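Local structure of peptidase M3B, oligoendopeptidase F (Enterococcus faecium, 2QR4) at residues N38-V43 with S89-E94; H129-E134 with V228-S233; K220-K225 with F448-D453; A237-N242 with Y498-F503. The protein probably cleaves peptide bonds within short peptides, as expected of an oligoendopeptidase F of metallopeptidase family M3. All coordinates share one frame; numbering follows the deposited sequence. Where two conformers were deposited one is given.

The four contacts join parts of a largely helical chain and differ in chemistry with depth. Interactions 1 and 4 are buried: the first is purely apolar, with one phenylalanine ring at its heart, and the second combines a leucine-aromatic contact with one serine-to-carbonyl hydrogen bond. Interactions 2 and 3 lie at the surface and both touch the second subunit; interaction 2 combines two hydrogen bonds with a ring stack, whereas interaction 3 rests mainly on hydrogen bonds and a salt bridge. Helix 208-228 supplies 220-225 to interaction 3, and its last residue and the loop after it supply 228-233 to interaction 2. Tyr-231 of interaction 2 packs on helix 234-240 of interaction 4, while Pro-93 of interaction 1 packs on 129-134.

Interaction 1: residues N38-V43 with S89-E94; sequences NAIEFV and SWFEPE
Helix-to-helix packing in the N-terminal helical part of the chain sets Val-43 and Ile-40 of the long helix 33-63 against Phe-91 of the short helix 91-95. The contact is entirely apolar, with no hydrogen bond between the segments. Phe-91 has CG anti to its backbone nitrogen (chi1 178°), which sends the ring across to the long helix, where residues on successive turns receive it. Val-43 approaches one face: its CG2 makes a CH-pi contact, 3.7 Å from the centroid of the Phe-91 ring and 23° off the ring normal. Ile-40 meets the same ring differently, its CG1 lying at the edge, in the ring plane. Ala-39 completes the surface, with its CB 4.4 Å from Phe-91 CE1. The neighbouring Trp-90 places its indole beside Phe-91, so that Phe-91 CB lies over one indole face, and Trp-90 NE1 is hydrogen-bonded to Ser-22 OG. Helix 117-124 adds to this core, Ile-120 packing on Ile-40 and Tyr-119 on Phe-91. The branches of Val-43 have different reach: CG2 sits over the Phe-91 face, while CG1 touches both the Phe-91 ring and the indole, coming within 4.3 Å of Trp-90 CZ2.

Interaction 2: residues H129-E134 with V228-S233; sequences HVLSAE and VRNYSS
The backbones run closest where His-129 meets Arg-229, their CA atoms 4.7 Å apart, just where helix 208-228 ends in a Schellman motif with Asn-230, at positive phi, as its C-prime residue. Two hydrogen bonds exchanged between this pair join the segments. His-129 ND1 donates to Arg-229 O at 2.7 Å, with the acceptor close to the imidazole plane, and Arg-229 NH2 donates to His-129 O at 3.0 Å, in both the guanidinium and the carbonyl plane. The arginine chain is extended from CG to NE and runs alongside His-129 O before reaching it with its terminal nitrogen. Tyr-231 then lies flat over one face of the imidazole in an offset stack, with centroids 3.6 Å apart and planes at 2°. Leu-131 adds an apolar touch, its CD1 4.4 Å from Val-228 CG2, while its CD2 packs against the carbonyl oxygen of Val-228. Arg-229 NH2 also forms a salt bridge with Glu-136, and Asn-230 ND2 is hydrogen-bonded to Ala-128 O. Ser-132 and Glu-134 form hydrogen bonds with Glu-134 and Ser-132 of the second subunit. With ND1 engaged as a donor and Tyr-231 over a face, hydrogen bond and stack together restrain the imidazole's rotation.

Interaction 3: residues K220-K225 with F448-D453; sequences KGHNFK and FMHTED
Asp-453 and Asn-223 face each other between helix 208-228 and helix 418-454, whose short segments cross at -62° with axes 9.8 Å apart at closest approach. Both carboxylate oxygens of Asp-453 are engaged from the other helix. OD1 receives Lys-220 NZ at 2.7 Å through its syn lone pair, forming a salt bridge. OD2 accepts from Asn-223 ND2 at 2.9 Å through its anti lone pair, and this bond is nearly straight, at 165°. Amide and carboxylate lie almost coplanar. The amide nitrogen is doubly used, since its second N-H goes to His-450 O at 3.0 Å, giving this helix carbonyl a side-chain donor. Lys-220 starts out away from helix 418-454, but a bend at the end of its chain (chi4 -35°) brings the ammonium back to OD1. The lysine also has a weak, long ion pair with Glu-144 of the second subunit. Alongside these bonds the imidazoles of His-222 and His-450 meet rim to rim, their planes nearly parallel and neither over the face of the other. Beyond them, the ring of His-450 also meets that of Tyr-500. With a cation on one oxygen and an amide on the other, Asp-453 is probably ionised, and its carboxylate is restrained from turning about the CB-CG bond.

Interaction 4: residues A237-N242 with Y498-F503; sequences ASLSNN and YNYYVF
The ring of Phe-503 is approached obliquely by Leu-239 CD1 of helix 234-240, which also packs on Tyr-500 CB. The edge of the phenylalanine ring has Tyr-500 O in its plane, and outside the segments this ring meets that of Tyr-249, while the Tyr-500 ring meets that of His-450. In the mostly helical peptidase fold, this contact joins the short helix 234-240 to the loop leading into helix 503-520. Leu-239 does the apolar work through one branch: CD1 lies 3.8 Å from Phe-503 CE2 and 3.9 Å from Tyr-500 CB. The leucine and the phenylalanine come from opposite directions, whereas the leucine and Tyr-500 cross at about a right angle. Ser-238, the residue before the leucine, packs its CB against the Asn-499 side chain and provides the polar part through its hydroxyl. Tyr-500 itself adopts a left-handed backbone conformation (phi 59°), and its N-H is hydrogen-bonded to Glu-446 of helix 418-454. With OG anti to the backbone nitrogen (chi1 -177°), Ser-238 points its hydroxyl at the loop, where OG donates to Asn-499 O from 40° above the carbonyl plane; the modelled OG to O distance of 2.5 Å is short and so uncertain at this resolution.

Interaction 1: residues N38-V43 with S89-E94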
loop_
_atom_site.group_PDB
_atom_site.type_symbol
_atom_site.label_atom_id
_atom_site.label_comp_id
_atom_site.label_asym_id
_atom_site.label_seq_id
_atom_site.Cartn_x
_atom_site.Cartn_y
_atom_site.Cartn_z
ATOM N N ASN A 38 -3.421 -21.365 32.434
ATOM C CA ASN A 38 -4.560 -20.472 32.251
ATOM C C ASN A 38 -4.273 -19.391 31.209
ATOM O O ASN A 38 -5.135 -19.053 30.402
ATOM C CB ASN A 38 -5.005 -19.866 33.590
ATOM C CG ASN A 38 -5.481 -20.926 34.573
ATOM O OD1 ASN A 38 -6.079 -21.926 34.181
ATOM N ND2 ASN A 38 -5.204 -20.716 35.854
ATOM N N ALA A 39 -3.056 -18.865 31.215
ATOM C CA ALA A 39 -2.645 -17.878 30.215
ATOM C C ALA A 39 -2.680 -18.447 28.794
ATOM O O ALA A 39 -3.222 -17.830 27.880
ATOM C CB ALA A 39 -1.247 -17.330 30.542
ATOM N N ILE A 40 -2.092 -19.624 28.613
ATOM C CA ILE A 40 -2.087 -20.275 27.314
ATOM C C ILE A 40 -3.515 -20.509 26.847
ATOM O O ILE A 40 -3.836 -20.295 25.686
ATOM C CB ILE A 40 -1.382 -21.636 27.377
ATOM C CG1 ILE A 40 0.120 -21.447 27.548
ATOM C CG2 ILE A 40 -1.646 -22.409 26.115
ATOM C CD1 ILE A 40 0.818 -22.648 28.073
ATOM N N GLU A 41 -4.368 -20.960 27.762
ATOM C CA GLU A 41 -5.759 -21.214 27.429
ATOM C C GLU A 41 -6.444 -19.944 26.986
ATOM O O GLU A 41 -7.198 -19.947 26.015
ATOM C CB GLU A 41 -6.502 -21.817 28.613
ATOM C CG GLU A 41 -6.247 -23.282 28.761
ATOM C CD GLU A 41 -6.661 -23.802 30.121
ATOM O OE1 GLU A 41 -7.005 -22.971 30.988
ATOM O OE2 GLU A 41 -6.635 -25.038 30.320
ATOM N N PHE A 42 -6.168 -18.855 27.694
ATOM C CA PHE A 42 -6.787 -17.593 27.375
ATOM C C PHE A 42 -6.357 -17.089 26.003
ATOM O O PHE A 42 -7.218 -16.804 25.165
ATOM C CB PHE A 42 -6.506 -16.519 28.434
ATOM C CG PHE A 42 -6.903 -15.134 27.987
ATOM C CD1 PHE A 42 -8.217 -14.702 28.111
ATOM C CD2 PHE A 42 -5.970 -14.279 27.404
ATOM C CE1 PHE A 42 -8.600 -13.435 27.681
ATOM C CE2 PHE A 42 -6.341 -12.992 26.963
ATOM C CZ PHE A 42 -7.654 -12.573 27.095
ATOM N N VAL A 43 -5.050 -16.967 25.753
ATOM C CA VAL A 43 -4.669 -16.293 24.515
ATOM C C VAL A 43 -4.975 -17.130 23.284
ATOM O O VAL A 43 -5.325 -16.591 22.249
ATOM C CB VAL A 43 -3.209 -15.707 24.455
ATOM C CG1 VAL A 43 -2.685 -15.297 25.822
ATOM C CG2 VAL A 43 -2.277 -16.645 23.756
ATOM N N SER A 89 0.216 -9.699 22.512
ATOM C CA SER A 89 1.606 -9.721 22.061
ATOM C C SER A 89 2.641 -9.863 23.184
ATOM O O SER A 89 3.806 -10.128 22.910
ATOM C CB SER A 89 1.914 -8.465 21.227
ATOM O OG SER A 89 1.757 -7.277 21.997
ATOM N N TRP A 90 2.230 -9.675 24.438
ATOM C CA TRP A 90 3.154 -9.833 25.566
ATOM C C TRP A 90 3.450 -11.315 25.824
ATOM O O TRP A 90 4.424 -11.667 26.493
ATOM C CB TRP A 90 2.562 -9.208 26.822
ATOM C CG TRP A 90 1.205 -9.763 27.114
ATOM C CD1 TRP A 90 0.003 -9.227 26.748
ATOM C CD2 TRP A 90 0.912 -10.974 27.809
ATOM N NE1 TRP A 90 -1.017 -10.022 27.178
ATOM C CE2 TRP A 90 -0.491 -11.110 27.830
ATOM C CE3 TRP A 90 1.701 -11.959 28.427
ATOM C CZ2 TRP A 90 -1.133 -12.202 28.424
ATOM C CZ3 TRP A 90 1.068 -13.037 29.020
ATOM C CH2 TRP A 90 -0.341 -13.151 29.015
ATOM N N PHE A 91 2.605 -12.171 25.263
ATOM C CA PHE A 91 2.544 -13.584 25.617
ATOM C C PHE A 91 3.829 -14.392 25.356
ATOM O O PHE A 91 4.378 -15.002 26.286
ATOM C CB PHE A 91 1.317 -14.208 24.941
ATOM C CG PHE A 91 1.166 -15.673 25.179
ATOM C CD1 PHE A 91 1.039 -16.172 26.462
ATOM C CD2 PHE A 91 1.136 -16.551 24.121
ATOM C CE1 PHE A 91 0.895 -17.529 26.684
ATOM C CE2 PHE A 91 0.986 -17.908 24.336
ATOM C CZ PHE A 91 0.865 -18.396 25.619
ATOM N N GLU A 92 4.315 -14.405 24.116
ATOM C CA GLU A 92 5.530 -15.167 23.783
ATOM C C GLU A 92 6.823 -14.618 24.424
ATOM O O GLU A 92 7.665 -15.383 24.901
ATOM C CB GLU A 92 5.688 -15.285 22.270
ATOM C CG GLU A 92 4.494 -15.939 21.581
ATOM C CD GLU A 92 4.780 -16.331 20.126
ATOM O OE1 GLU A 92 5.873 -16.011 19.599
ATOM O OE2 GLU A 92 3.905 -16.968 19.506
ATOM N N PRO A 93 7.009 -13.292 24.392
ATOM C CA PRO A 93 8.088 -12.688 25.167
ATOM C C PRO A 93 8.060 -13.122 26.628
ATOM O O PRO A 93 9.114 -13.420 27.192
ATOM C CB PRO A 93 7.808 -11.185 25.044
ATOM C CG PRO A 93 7.148 -11.078 23.679
ATOM C CD PRO A 93 6.280 -12.300 23.584
ATOM N N GLU A 94 6.881 -13.173 27.244
ATOM C CA GLU A 94 6.830 -13.558 28.662
ATOM C C GLU A 94 7.078 -15.041 28.880
ATOM O O GLU A 94 7.706 -15.422 29.857
ATOM C CB GLU A 94 5.535 -13.125 29.334
ATOM C CG GLU A 94 5.486 -11.650 29.628
ATOM C CD GLU A 94 4.498 -11.308 30.726
ATOM O OE1 GLU A 94 4.181 -10.096 30.852
ATOM O OE2 GLU A 94 4.055 -12.241 31.460
#

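Interaction 2: residues H129-E134 with V228-S233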
loop_
_atom_site.group_PDB
_atom_site.type_symbol
_atom_site.label_atom_id
_atom_site.label_comp_id
_atom_site.label_asym_id
_atom_site.label_seq_id
_atom_site.Cartn_x
_atom_site.Cartn_y
_atom_site.Cartn_z
ATOM N N HIS A 129 13.935 -15.432 17.432
ATOM C CA HIS A 129 13.173 -14.643 16.485
ATOM C C HIS A 129 11.966 -14.011 17.127
ATOM O O HIS A 129 11.217 -13.298 16.464
ATOM C CB HIS A 129 12.771 -15.487 15.278
ATOM C CG HIS A 129 13.921 -16.211 14.661
ATOM N ND1 HIS A 129 14.883 -15.571 13.906
ATOM C CD2 HIS A 129 14.279 -17.516 14.699
ATOM C CE1 HIS A 129 15.785 -16.453 13.502
ATOM N NE2 HIS A 129 15.442 -17.642 13.966
ATOM N N VAL A 130 11.784 -14.262 18.420
ATOM C CA VAL A 130 10.771 -13.549 19.180
ATOM C C VAL A 130 11.421 -12.351 19.859
ATOM O O VAL A 130 12.544 -12.443 20.339
ATOM C CB VAL A 130 10.103 -14.446 20.227
ATOM C CG1 VAL A 130 9.091 -13.649 21.029
ATOM C CG2 VAL A 130 9.443 -15.633 19.551
ATOM N N LEU A 131 10.712 -11.230 19.893
ATOM C CA LEU A 131 11.297 -9.969 20.333
ATOM C C LEU A 131 10.784 -9.624 21.726
ATOM O O LEU A 131 10.245 -10.479 22.415
ATOM C CB LEU A 131 10.992 -8.858 19.318
ATOM C CG LEU A 131 11.613 -9.090 17.929
ATOM C CD1 LEU A 131 11.199 -8.031 16.937
ATOM C CD2 LEU A 131 13.133 -9.155 17.994
ATOM N N SER A 132 10.985 -8.391 22.168
ATOM C CA SER A 132 10.475 -7.993 23.474
ATOM C C SER A 132 8.987 -7.669 23.353
ATOM O O SER A 132 8.461 -7.536 22.248
ATOM C CB SER A 132 11.246 -6.782 23.997
ATOM O OG SER A 132 11.001 -5.651 23.186
ATOM N N ALA A 133 8.314 -7.523 24.481
ATOM C CA ALA A 133 6.901 -7.162 24.469
ATOM C C ALA A 133 6.691 -5.849 23.734
ATOM O O ALA A 133 5.767 -5.733 22.936
ATOM C CB ALA A 133 6.358 -7.077 25.888
ATOM N N GLU A 134 7.563 -4.871 23.986
ATOM C CA GLU A 134 7.473 -3.553 23.326
ATOM C C GLU A 134 7.511 -3.665 21.799
ATOM O O GLU A 134 6.717 -3.037 21.106
ATOM C CB GLU A 134 8.609 -2.618 23.766
ATOM C CG GLU A 134 8.402 -1.846 25.062
ATOM C CD GLU A 134 9.476 -0.735 25.277
ATOM O OE1 GLU A 134 9.325 0.049 26.243
ATOM O OE2 GLU A 134 10.467 -0.636 24.495
ATOM N N VAL A 228 14.357 -7.606 11.308
ATOM C CA VAL A 228 14.231 -7.256 12.725
ATOM C C VAL A 228 14.020 -8.473 13.620
ATOM O O VAL A 228 14.220 -8.384 14.826
ATOM C CB VAL A 228 13.168 -6.157 12.986
ATOM C CG1 VAL A 228 13.467 -4.953 12.107
ATOM C CG2 VAL A 228 11.749 -6.683 12.736
ATOM N N ARG A 229 13.636 -9.603 13.021
ATOM C CA ARG A 229 13.496 -10.869 13.760
ATOM C C ARG A 229 14.738 -11.745 13.710
ATOM O O ARG A 229 14.707 -12.891 14.171
ATOM C CB ARG A 229 12.287 -11.664 13.264
ATOM C CG ARG A 229 10.951 -11.025 13.632
ATOM C CD ARG A 229 9.805 -11.991 13.402
ATOM N NE ARG A 229 8.530 -11.356 13.695
ATOM C CZ ARG A 229 8.032 -11.219 14.921
ATOM N NH1 ARG A 229 6.866 -10.616 15.090
ATOM N NH2 ARG A 229 8.695 -11.675 15.983
ATOM N N ASN A 230 15.827 -11.214 13.145
ATOM C CA ASN A 230 17.111 -11.934 13.089
ATOM C C ASN A 230 17.104 -13.206 12.224
ATOM O O ASN A 230 17.793 -14.179 12.509
ATOM C CB ASN A 230 17.609 -12.250 14.508
ATOM C CG ASN A 230 17.418 -11.080 15.457
ATOM O OD1 ASN A 230 18.090 -10.049 15.338
ATOM N ND2 ASN A 230 16.483 -11.228 16.402
ATOM N N TYR A 231 16.301 -13.203 11.176
ATOM C CA TYR A 231 16.417 -14.234 10.178
ATOM C C TYR A 231 17.480 -13.790 9.184
ATOM O O TYR A 231 17.740 -12.594 9.034
ATOM C CB TYR A 231 15.076 -14.460 9.475
ATOM C CG TYR A 231 14.028 -15.138 10.341
ATOM C CD1 TYR A 231 14.100 -16.504 10.631
ATOM C CD2 TYR A 231 12.965 -14.416 10.866
ATOM C CE1 TYR A 231 13.126 -17.129 11.426
ATOM C CE2 TYR A 231 11.989 -15.026 11.663
ATOM C CZ TYR A 231 12.067 -16.376 11.925
ATOM O OH TYR A 231 11.091 -16.951 12.694
ATOM N N SER A 232 18.108 -14.747 8.512
ATOM C CA SER A 232 19.143 -14.417 7.550
ATOM C C SER A 232 18.537 -13.961 6.211
ATOM O O SER A 232 19.237 -13.406 5.365
ATOM C CB SER A 232 20.100 -15.604 7.375
ATOM O OG SER A 232 19.450 -16.659 6.700
ATOM N N SER A 233 17.232 -14.176 6.032
ATOM C CA SER A 233 16.531 -13.727 4.808
ATOM C C SER A 233 15.017 -13.875 4.934
ATOM O O SER A 233 14.506 -14.570 5.827
ATOM C CB SER A 233 16.987 -14.550 3.595
ATOM O OG SER A 233 16.544 -15.907 3.726
#

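Interaction 3: residues K220-K225 with F448-D453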
loop_
_atom_site.group_PDB
_atom_site.type_symbol
_atom_site.label_atom_id
_atom_site.label_comp_id
_atom_site.label_asym_id
_atom_site.label_seq_id
_atom_site.Cartn_x
_atom_site.Cartn_y
_atom_site.Cartn_z
ATOM N N LYS A 220 9.126 -5.475 0.463
ATOM C CA LYS A 220 9.789 -4.695 1.499
ATOM C C LYS A 220 9.382 -5.090 2.922
ATOM O O LYS A 220 10.229 -5.176 3.807
ATOM C CB LYS A 220 9.548 -3.195 1.284
ATOM C CG LYS A 220 10.673 -2.539 0.559
ATOM C CD LYS A 220 10.377 -1.088 0.160
ATOM C CE LYS A 220 11.331 -0.658 -0.940
ATOM N NZ LYS A 220 12.684 -1.302 -0.714
ATOM N N GLY A 221 8.093 -5.327 3.142
ATOM C CA GLY A 221 7.599 -5.729 4.477
ATOM C C GLY A 221 8.141 -7.068 4.940
ATOM O O GLY A 221 8.495 -7.218 6.119
ATOM N N HIS A 222 8.210 -8.045 4.023
ATOM C CA HIS A 222 8.827 -9.341 4.331
ATOM C C HIS A 222 10.294 -9.195 4.730
ATOM O O HIS A 222 10.759 -9.821 5.680
ATOM C CB HIS A 222 8.751 -10.293 3.139
ATOM C CG HIS A 222 7.366 -10.736 2.807
ATOM N ND1 HIS A 222 7.039 -11.295 1.589
ATOM C CD2 HIS A 222 6.219 -10.691 3.526
ATOM C CE1 HIS A 222 5.751 -11.580 1.576
ATOM N NE2 HIS A 222 5.231 -11.227 2.740
ATOM N N ASN A 223 11.019 -8.370 3.989
ATOM C CA ASN A 223 12.426 -8.154 4.277
ATOM C C ASN A 223 12.641 -7.447 5.606
ATOM O O ASN A 223 13.499 -7.835 6.399
ATOM C CB ASN A 223 13.129 -7.437 3.107
ATOM C CG ASN A 223 13.537 -8.423 2.007
ATOM O OD1 ASN A 223 13.738 -9.607 2.289
ATOM N ND2 ASN A 223 13.657 -7.946 0.764
ATOM N N PHE A 224 11.849 -6.416 5.852
ATOM C CA PHE A 224 11.942 -5.695 7.098
ATOM C C PHE A 224 11.672 -6.620 8.301
ATOM O O PHE A 224 12.419 -6.582 9.283
ATOM C CB PHE A 224 10.964 -4.521 7.107
ATOM C CG PHE A 224 10.834 -3.872 8.454
ATOM C CD1 PHE A 224 11.826 -3.033 8.926
ATOM C CD2 PHE A 224 9.749 -4.141 9.265
ATOM C CE1 PHE A 224 11.731 -2.457 10.177
ATOM C CE2 PHE A 224 9.643 -3.571 10.524
ATOM C CZ PHE A 224 10.629 -2.718 10.974
ATOM N N LYS A 225 10.615 -7.441 8.224
ATOM C CA LYS A 225 10.272 -8.353 9.330
ATOM C C LYS A 225 11.336 -9.427 9.525
ATOM O O LYS A 225 11.713 -9.748 10.649
ATOM C CB LYS A 225 8.901 -8.996 9.129
ATOM C CG LYS A 225 7.723 -8.142 9.614
ATOM C CD LYS A 225 6.477 -8.481 8.813
ATOM C CE LYS A 225 5.220 -7.897 9.424
ATOM N NZ LYS A 225 4.029 -8.285 8.601
ATOM N N PHE A 448 13.926 -14.123 -6.333
ATOM C CA PHE A 448 14.715 -13.085 -7.013
ATOM C C PHE A 448 14.296 -11.678 -6.559
ATOM O O PHE A 448 15.142 -10.838 -6.282
ATOM C CB PHE A 448 14.593 -13.252 -8.531
ATOM C CG PHE A 448 15.110 -12.083 -9.334
ATOM C CD1 PHE A 448 16.445 -12.009 -9.699
ATOM C CD2 PHE A 448 14.247 -11.076 -9.753
ATOM C CE1 PHE A 448 16.919 -10.947 -10.466
ATOM C CE2 PHE A 448 14.718 -9.995 -10.510
ATOM C CZ PHE A 448 16.055 -9.939 -10.874
HETATM N N MSE A 449 12.993 -11.437 -6.446
HETATM C CA MSE A 449 12.509 -10.138 -5.983
HETATM C C MSE A 449 12.934 -9.817 -4.550
HETATM O O MSE A 449 13.312 -8.687 -4.266
HETATM C CB MSE A 449 10.980 -10.048 -6.082
HETATM C CG MSE A 449 10.469 -9.802 -7.485
HETATM SE SE MSE A 449 8.520 -9.519 -7.502
HETATM C CE MSE A 449 7.928 -11.288 -6.870
ATOM N N HIS A 450 12.845 -10.793 -3.644
ATOM C CA HIS A 450 13.247 -10.554 -2.260
ATOM C C HIS A 450 14.750 -10.294 -2.126
ATOM O O HIS A 450 15.163 -9.350 -1.450
ATOM C CB HIS A 450 12.854 -11.707 -1.344
ATOM C CG HIS A 450 11.380 -11.862 -1.152
ATOM N ND1 HIS A 450 10.719 -11.361 -0.052
ATOM C CD2 HIS A 450 10.442 -12.488 -1.901
ATOM C CE1 HIS A 450 9.434 -11.651 -0.142
ATOM N NE2 HIS A 450 9.241 -12.337 -1.253
ATOM N N THR A 451 15.562 -11.141 -2.752
ATOM C CA THR A 451 17.020 -10.996 -2.655
ATOM C C THR A 451 17.516 -9.699 -3.284
ATOM O O THR A 451 18.411 -9.062 -2.749
ATOM C CB THR A 451 17.759 -12.192 -3.268
ATOM O OG1 THR A 451 17.257 -12.419 -4.595
ATOM C CG2 THR A 451 17.514 -13.433 -2.405
ATOM N N GLU A 452 16.912 -9.314 -4.407
ATOM C CA GLU A 452 17.240 -8.058 -5.076
ATOM C C GLU A 452 16.911 -6.851 -4.217
ATOM O O GLU A 452 17.756 -5.984 -4.001
ATOM C CB GLU A 452 16.519 -7.974 -6.415
ATOM C CG GLU A 452 17.139 -8.886 -7.476
ATOM C CD GLU A 452 18.589 -8.508 -7.814
ATOM O OE1 GLU A 452 18.791 -7.557 -8.599
ATOM O OE2 GLU A 452 19.526 -9.164 -7.308
ATOM N N ASP A 453 15.686 -6.804 -3.707
ATOM C CA ASP A 453 15.275 -5.727 -2.806
ATOM C C ASP A 453 16.141 -5.655 -1.544
ATOM O O ASP A 453 16.462 -4.579 -1.051
ATOM C CB ASP A 453 13.802 -5.880 -2.408
ATOM C CG ASP A 453 13.390 -4.886 -1.343
ATOM O OD1 ASP A 453 13.016 -3.751 -1.694
ATOM O OD2 ASP A 453 13.451 -5.236 -0.150
#

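Interaction 4: residues A237-N242 with Y498-F503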
loop_
_atom_site.group_PDB
_atom_site.type_symbol
_atom_site.label_atom_id
_atom_site.label_comp_id
_atom_site.label_asym_id
_atom_site.label_seq_id
_atom_site.Cartn_x
_atom_site.Cartn_y
_atom_site.Cartn_z
ATOM N N ALA A 237 12.824 -16.881 6.809
ATOM C CA ALA A 237 11.734 -16.497 7.711
ATOM C C ALA A 237 10.409 -17.201 7.386
ATOM O O ALA A 237 9.763 -17.743 8.267
ATOM C CB ALA A 237 11.558 -14.987 7.734
ATOM N N SER A 238 10.004 -17.206 6.126
ATOM C CA SER A 238 8.731 -17.843 5.787
ATOM C C SER A 238 8.780 -19.358 5.949
ATOM O O SER A 238 7.871 -19.949 6.509
ATOM C CB SER A 238 8.317 -17.512 4.361
ATOM O OG SER A 238 7.051 -18.079 4.084
ATOM N N LEU A 239 9.843 -19.984 5.459
ATOM C CA LEU A 239 9.956 -21.438 5.508
ATOM C C LEU A 239 10.185 -21.972 6.922
ATOM O O LEU A 239 9.755 -23.077 7.253
ATOM C CB LEU A 239 11.071 -21.925 4.572
ATOM C CG LEU A 239 10.721 -22.191 3.104
ATOM C CD1 LEU A 239 10.043 -21.005 2.420
ATOM C CD2 LEU A 239 11.974 -22.593 2.347
ATOM N N SER A 240 10.861 -21.198 7.764
ATOM C CA SER A 240 11.188 -21.700 9.099
ATOM C C SER A 240 9.935 -22.028 9.894
ATOM O O SER A 240 9.879 -23.048 10.570
ATOM C CB SER A 240 12.054 -20.719 9.893
ATOM O OG SER A 240 11.256 -19.685 10.439
ATOM N N ASN A 241 8.922 -21.173 9.824
ATOM C CA ASN A 241 7.757 -21.398 10.665
ATOM C C ASN A 241 6.991 -22.666 10.291
ATOM O O ASN A 241 6.010 -23.017 10.941
ATOM C CB ASN A 241 6.853 -20.158 10.748
ATOM C CG ASN A 241 6.025 -19.949 9.507
ATOM O OD1 ASN A 241 5.424 -20.886 8.990
ATOM N ND2 ASN A 241 5.971 -18.707 9.032
ATOM N N ASN A 242 7.468 -23.355 9.253
ATOM C CA ASN A 242 6.956 -24.681 8.881
ATOM C C ASN A 242 8.071 -25.730 8.936
ATOM O O ASN A 242 7.913 -26.852 8.447
ATOM C CB ASN A 242 6.392 -24.668 7.468
ATOM C CG ASN A 242 4.989 -24.122 7.406
ATOM O OD1 ASN A 242 4.774 -22.954 7.063
ATOM N ND2 ASN A 242 4.017 -24.967 7.738
ATOM N N TYR A 498 1.471 -13.560 -1.334
ATOM C CA TYR A 498 1.498 -14.465 -0.199
ATOM C C TYR A 498 2.903 -14.332 0.367
ATOM O O TYR A 498 3.447 -13.229 0.417
ATOM C CB TYR A 498 1.196 -15.887 -0.648
ATOM C CG TYR A 498 -0.255 -16.089 -1.046
ATOM C CD1 TYR A 498 -1.043 -15.014 -1.450
ATOM C CD2 TYR A 498 -0.836 -17.348 -1.029
ATOM C CE1 TYR A 498 -2.369 -15.181 -1.817
ATOM C CE2 TYR A 498 -2.170 -17.529 -1.396
ATOM C CZ TYR A 498 -2.923 -16.438 -1.789
ATOM O OH TYR A 498 -4.236 -16.609 -2.148
ATOM N N ASN A 499 3.511 -15.436 0.768
ATOM C CA ASN A 499 4.821 -15.365 1.403
ATOM C C ASN A 499 5.609 -16.655 1.150
ATOM O O ASN A 499 5.690 -17.533 2.006
ATOM C CB ASN A 499 4.646 -15.113 2.914
ATOM C CG ASN A 499 5.936 -14.694 3.600
ATOM O OD1 ASN A 499 6.935 -14.388 2.945
ATOM N ND2 ASN A 499 5.922 -14.683 4.929
ATOM N N TYR A 500 6.176 -16.776 -0.034
ATOM C CA TYR A 500 6.871 -17.997 -0.387
ATOM C C TYR A 500 5.941 -19.203 -0.308
ATOM O O TYR A 500 6.211 -20.187 0.377
ATOM C CB TYR A 500 8.073 -18.181 0.521
ATOM C CG TYR A 500 9.242 -17.324 0.119
ATOM C CD1 TYR A 500 10.072 -17.698 -0.930
ATOM C CD2 TYR A 500 9.524 -16.146 0.787
ATOM C CE1 TYR A 500 11.142 -16.922 -1.298
ATOM C CE2 TYR A 500 10.604 -15.367 0.426
ATOM C CZ TYR A 500 11.410 -15.761 -0.616
ATOM O OH TYR A 500 12.500 -14.996 -0.977
ATOM N N TYR A 501 4.852 -19.118 -1.050
ATOM C CA TYR A 501 3.827 -20.134 -1.042
ATOM C C TYR A 501 3.905 -21.053 -2.262
ATOM O O TYR A 501 3.821 -22.275 -2.114
ATOM C CB TYR A 501 2.479 -19.443 -0.997
ATOM C CG TYR A 501 1.270 -20.324 -0.922
ATOM C CD1 TYR A 501 0.786 -20.748 0.299
ATOM C CD2 TYR A 501 0.568 -20.668 -2.068
ATOM C CE1 TYR A 501 -0.350 -21.520 0.389
ATOM C CE2 TYR A 501 -0.571 -21.437 -2.001
ATOM C CZ TYR A 501 -1.030 -21.864 -0.763
ATOM O OH TYR A 501 -2.167 -22.635 -0.662
ATOM N N VAL A 502 4.089 -20.477 -3.453
ATOM C CA VAL A 502 3.968 -21.259 -4.702
ATOM C C VAL A 502 4.899 -22.460 -4.887
ATOM O O VAL A 502 4.512 -23.413 -5.551
ATOM C CB VAL A 502 4.098 -20.393 -5.977
ATOM C CG1 VAL A 502 2.877 -19.555 -6.173
ATOM C CG2 VAL A 502 5.359 -19.554 -5.923
ATOM N N PHE A 503 6.111 -22.423 -4.335
ATOM C CA PHE A 503 7.048 -23.527 -4.569
ATOM C C PHE A 503 6.479 -24.832 -4.068
ATOM O O PHE A 503 6.873 -25.905 -4.523
ATOM C CB PHE A 503 8.412 -23.284 -3.923
ATOM C CG PHE A 503 8.472 -23.604 -2.452
ATOM C CD1 PHE A 503 9.136 -24.743 -2.003
ATOM C CD2 PHE A 503 7.912 -22.738 -1.506
ATOM C CE1 PHE A 503 9.215 -25.034 -0.626
ATOM C CE2 PHE A 503 7.982 -23.011 -0.138
ATOM C CZ PHE A 503 8.625 -24.162 0.310
#